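Local coordinates for protein 24-sterol C-methyltransferase (Haloferax volcanii, PDB 6F5Z) that probably transfers methyl groups from S-adenosyl-L-methionine to an unidentified substrate, working as a holoenzyme with the activator protein Trm112, at residues B[2-5]-B[6-10]; B[150-153]-B[154-157]. All coordinates share one frame; numbering follows the deposited sequence.

Contact 1 (B[2-5]-B[6-10]); sequences SVRD and EFDAW. With SAH (S-adenosyl-L-homocysteine), chain G.
Glu6 N donates to Ser2 O (3.0 Å) and Phe7 N to Val3 O (2.8 Å), the i to i+4 bonds that open helix 3-11. Ser2 leads into this first turn: its OG accepts from Asp5 N at 3.1 Å, an ST motif that gives an early backbone N-H a partner. One turn apart, Val3 and Phe7 set their apolar groups against the bound S-adenosyl-L-homocysteine, with Val3 CG1 against Phe7 CD2 at 4.0 Å. The two Val3 methyls divide the ligand between them: CG1 reaches the ribose O2' (3.6 Å) and adenine C4, while CG2 lies by adenine C6 and N6. Phe7 holds CG anti to its carbonyl carbon (chi1 -68°), which lays one ring face against the ribose; C2' stands 3.4 Å above the ring plane, offset toward the rim. Glu6 CG packs on the opposite face, also toward the rim, before the chain bends and sends OE1 to Ser157 N. Val3 O meets the ring edge at CD2, and Tyr115 makes an edge-to-face pair with the same ring. Another side of the turn is polar and lies at the surface. There Arg4 NE meets Asp8 OD2 in a salt bridge that is long and weak (3.4 Å) but nearly straight (168°). OD2 lies in the guanidinium plane, whereas the carboxylate is turned 80° from it. Arg4 NH1 also pairs with Glu73 and Asp8 OD1 with Ser71; Asp8 and Glu73 bring like charges close together, with Arg4 bridged to both. The turn thus separates its chemistry by side: hydrocarbon and an aromatic face receive the nucleoside of the cofactor product, and charged groups fasten the same turn to the region of helix 72-80.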
# COMPACT_ATOMS: atom_id res chain seq x y z
N SER B 2 6.83 -33.20 5.68
CA SER B 2 7.81 -32.13 5.91
C SER B 2 7.91 -31.18 4.69
O SER B 2 7.45 -31.54 3.60
CB SER B 2 9.18 -32.71 6.26
OG SER B 2 9.95 -33.08 5.13
N VAL B 3 8.49 -29.98 4.89
CA VAL B 3 8.65 -28.97 3.84
C VAL B 3 9.55 -29.51 2.76
O VAL B 3 9.16 -29.43 1.59
CB VAL B 3 9.20 -27.62 4.40
CG1 VAL B 3 9.50 -26.62 3.28
CG2 VAL B 3 8.23 -27.02 5.40
N ARG B 4 10.75 -30.05 3.13
CA ARG B 4 11.65 -30.55 2.08
C ARG B 4 11.03 -31.75 1.35
O ARG B 4 11.20 -31.83 0.14
CB ARG B 4 13.10 -30.79 2.56
CG ARG B 4 13.39 -32.07 3.33
CD ARG B 4 14.89 -32.25 3.49
NE ARG B 4 15.57 -32.39 2.20
CZ ARG B 4 16.89 -32.48 2.04
NH1 ARG B 4 17.41 -32.60 0.82
NH2 ARG B 4 17.70 -32.47 3.09
N ASP B 5 10.22 -32.60 2.03
CA ASP B 5 9.55 -33.72 1.37
C ASP B 5 8.55 -33.21 0.32
O ASP B 5 8.56 -33.68 -0.82
CB ASP B 5 8.83 -34.63 2.38
CG ASP B 5 9.71 -35.61 3.14
OD1 ASP B 5 10.74 -36.05 2.57
OD2 ASP B 5 9.36 -35.95 4.29
N GLU B 6 7.69 -32.25 0.72
CA GLU B 6 6.65 -31.66 -0.12
C GLU B 6 7.21 -30.84 -1.28
O GLU B 6 6.63 -30.87 -2.36
CB GLU B 6 5.73 -30.77 0.74
CG GLU B 6 4.53 -30.16 0.01
CD GLU B 6 3.33 -31.07 -0.23
OE1 GLU B 6 3.06 -31.95 0.61
OE2 GLU B 6 2.63 -30.85 -1.25
N PHE B 7 8.29 -30.05 -1.04
CA PHE B 7 8.75 -29.16 -2.10
C PHE B 7 10.01 -29.59 -2.88
O PHE B 7 10.37 -28.89 -3.83
CB PHE B 7 8.94 -27.75 -1.53
CG PHE B 7 7.59 -27.17 -1.17
CD1 PHE B 7 6.78 -26.58 -2.14
CD2 PHE B 7 7.12 -27.24 0.14
CE1 PHE B 7 5.51 -26.09 -1.80
CE2 PHE B 7 5.86 -26.72 0.47
CZ PHE B 7 5.08 -26.14 -0.50
N ASP B 8 10.64 -30.73 -2.58
CA ASP B 8 11.82 -31.13 -3.37
C ASP B 8 11.46 -31.46 -4.82
O ASP B 8 12.22 -31.09 -5.73
CB ASP B 8 12.63 -32.24 -2.69
CG ASP B 8 13.48 -31.79 -1.49
OD1 ASP B 8 13.54 -30.54 -1.22
OD2 ASP B 8 14.06 -32.67 -0.81
N ALA B 9 10.25 -32.03 -5.07
CA ALA B 9 9.80 -32.30 -6.44
C ALA B 9 9.53 -30.99 -7.18
O ALA B 9 9.66 -30.91 -8.41
CB ALA B 9 8.55 -33.16 -6.41
N TRP B 10 9.21 -29.92 -6.42
CA TRP B 10 8.99 -28.61 -7.03
C TRP B 10 10.32 -27.93 -7.40
O TRP B 10 10.30 -26.94 -8.15
CB TRP B 10 8.15 -27.73 -6.12
CG TRP B 10 6.70 -28.12 -6.10
CD1 TRP B 10 6.04 -28.76 -5.11
CD2 TRP B 10 5.76 -27.91 -7.16
NE1 TRP B 10 4.71 -28.93 -5.46
CE2 TRP B 10 4.51 -28.42 -6.71
CE3 TRP B 10 5.83 -27.31 -8.43
CZ2 TRP B 10 3.36 -28.37 -7.51
CZ3 TRP B 10 4.68 -27.26 -9.21
CH2 TRP B 10 3.46 -27.78 -8.75
N SAH G . 7.91 -17.69 -3.72
CA SAH G . 8.14 -18.70 -4.79
CB SAH G . 7.91 -20.20 -4.32
CG SAH G . 6.47 -20.48 -3.91
SD SAH G . 6.28 -22.24 -3.41
C SAH G . 7.26 -18.43 -6.03
O SAH G . 6.51 -17.36 -5.95
OXT SAH G . 7.29 -19.15 -7.01
C5' SAH G . 6.46 -22.18 -1.62
C4' SAH G . 7.90 -22.10 -1.15
O4' SAH G . 7.89 -21.94 0.29
C3' SAH G . 8.66 -23.39 -1.45
O3' SAH G . 9.92 -23.16 -2.08
C2' SAH G . 8.72 -24.10 -0.09
O2' SAH G . 9.84 -24.96 0.11
C1' SAH G . 8.73 -22.92 0.89
N9 SAH G . 8.19 -23.22 2.21
C8 SAH G . 6.95 -23.74 2.51
N7 SAH G . 6.72 -23.86 3.79
C5 SAH G . 7.87 -23.38 4.39
C6 SAH G . 8.26 -23.25 5.74
N6 SAH G . 7.50 -23.62 6.78
N1 SAH G . 9.49 -22.74 5.99
C2 SAH G . 10.28 -22.41 4.96
N3 SAH G . 10.03 -22.50 3.65
C4 SAH G . 8.79 -22.99 3.43

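Contact 2 (B[150-153]-B[154-157])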
# COMPACT_ATOMS: atom_id res chain seq x y z
N HIS B 150 -9.75 -23.87 -2.96
CA HIS B 150 -10.07 -24.68 -1.78
C HIS B 150 -9.60 -26.13 -1.93
O HIS B 150 -8.97 -26.69 -1.02
CB HIS B 150 -11.57 -24.64 -1.50
CG HIS B 150 -12.11 -23.29 -1.13
ND1 HIS B 150 -13.43 -23.12 -0.83
CD2 HIS B 150 -11.48 -22.09 -1.04
CE1 HIS B 150 -13.59 -21.83 -0.58
NE2 HIS B 150 -12.43 -21.18 -0.68
N GLU B 151 -9.80 -26.71 -3.13
CA GLU B 151 -9.40 -28.09 -3.41
C GLU B 151 -7.90 -28.33 -3.38
O GLU B 151 -7.49 -29.48 -3.39
CB GLU B 151 -10.01 -28.59 -4.74
CG GLU B 151 -9.40 -27.95 -5.98
CD GLU B 151 -10.32 -27.92 -7.18
OE1 GLU B 151 -11.06 -26.92 -7.34
OE2 GLU B 151 -10.29 -28.90 -7.97
N TRP B 152 -7.06 -27.26 -3.33
CA TRP B 152 -5.61 -27.47 -3.33
C TRP B 152 -5.12 -28.28 -2.14
O TRP B 152 -4.13 -28.99 -2.27
CB TRP B 152 -4.82 -26.15 -3.44
CG TRP B 152 -5.11 -25.33 -4.66
CD1 TRP B 152 -5.87 -25.68 -5.74
CD2 TRP B 152 -4.56 -24.04 -4.95
NE1 TRP B 152 -5.87 -24.66 -6.67
CE2 TRP B 152 -5.06 -23.64 -6.22
CE3 TRP B 152 -3.74 -23.15 -4.24
CZ2 TRP B 152 -4.76 -22.40 -6.78
CZ3 TRP B 152 -3.42 -21.93 -4.81
CH2 TRP B 152 -3.92 -21.57 -6.07
N GLN B 153 -5.83 -28.20 -1.00
CA GLN B 153 -5.44 -28.95 0.19
C GLN B 153 -5.46 -30.48 -0.06
O GLN B 153 -4.65 -31.20 0.54
CB GLN B 153 -6.28 -28.51 1.40
CG GLN B 153 -5.98 -29.29 2.67
CD GLN B 153 -4.59 -29.02 3.20
OE1 GLN B 153 -3.57 -29.65 2.83
NE2 GLN B 153 -4.52 -28.05 4.09
N GLU B 154 -6.28 -30.94 -1.02
CA GLU B 154 -6.41 -32.38 -1.38
C GLU B 154 -5.16 -33.00 -1.98
O GLU B 154 -5.00 -34.23 -1.95
CB GLU B 154 -7.59 -32.59 -2.33
CG GLU B 154 -8.96 -32.43 -1.69
CD GLU B 154 -10.14 -32.61 -2.63
OE1 GLU B 154 -10.03 -33.40 -3.60
OE2 GLU B 154 -11.19 -31.97 -2.39
N HIS B 155 -4.28 -32.18 -2.57
CA HIS B 155 -3.06 -32.75 -3.14
C HIS B 155 -1.80 -32.29 -2.42
O HIS B 155 -0.69 -32.51 -2.91
CB HIS B 155 -2.99 -32.50 -4.65
CG HIS B 155 -2.84 -31.07 -5.02
ND1 HIS B 155 -3.92 -30.33 -5.48
CD2 HIS B 155 -1.73 -30.30 -5.06
CE1 HIS B 155 -3.43 -29.13 -5.76
NE2 HIS B 155 -2.12 -29.06 -5.50
N ILE B 156 -1.97 -31.69 -1.24
CA ILE B 156 -0.85 -31.18 -0.44
C ILE B 156 -0.87 -31.83 0.93
O ILE B 156 -1.90 -31.80 1.60
CB ILE B 156 -0.89 -29.61 -0.40
CG1 ILE B 156 -0.60 -29.02 -1.83
CG2 ILE B 156 0.08 -29.04 0.66
CD1 ILE B 156 -0.98 -27.58 -2.08
N SER B 157 0.26 -32.43 1.34
CA SER B 157 0.38 -33.16 2.62
C SER B 157 0.58 -32.26 3.84
O SER B 157 0.39 -32.72 4.96
CB SER B 157 1.47 -34.23 2.56
OG SER B 157 1.16 -35.17 1.54
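The His155 ring lies over Trp152 O, which sits 3.4 Å above the plane and over the ring centre. A first torsion of 67°, with CG between the backbone N and the carbonyl carbon, folds the imidazole back over the turn and brings CE1 to Trp152 CB at 4.0 Å. Ile156 CD1 packs on the same oxygen at 3.5 Å, so Trp152 O, which also accepts from His155 N, is closely surrounded. Along the backbone, i to i+3 bonds of the 3-10 kind run from Glu154 N to Glu151 O (3.0 Å) and from Ile156 N to Gln153 O (3.3 Å). Gln153 bends at chi2, bringing CD to within 4.2 Å of Ile156 O, and also touches Met160. Were Gln153 shortened to an alanine, a gap would probably open beside Ile156 O and Met160 would lose this neighbour. The loose side is exposed: Glu154 lays CB and CG by Glu151 O, then runs on extended, and its OE1 stays 6.3 Å from Glu151 OE2. Two acidic ends lying apart at the surface contrast with a carbonyl oxygen set against an imidazole face, an arrangement that could at most slightly favour a positive charge on the exposed His155.

The chain starts in contact 1, the first turns of helix 3-11, and passes through the parallel strands of the Rossmann-like core, as far as strand 134-140, before reaching contact 2, a 3-10 turn between that strand and helix 165-174. The two are in series, neither nested nor crossed, and each closes only its own local turn. Their centres are 14 Å apart on the same side of the chain's centre. They meet through Glu6: OE1 probably accepts from Ser157 N (2.9 Å), and OE2 packs on Ile156 CA. Tyr115 is a second bridge, touching Phe7 and Ile156. The N-terminal helix beside the cofactor product is thereby joined to the 150-157 loop.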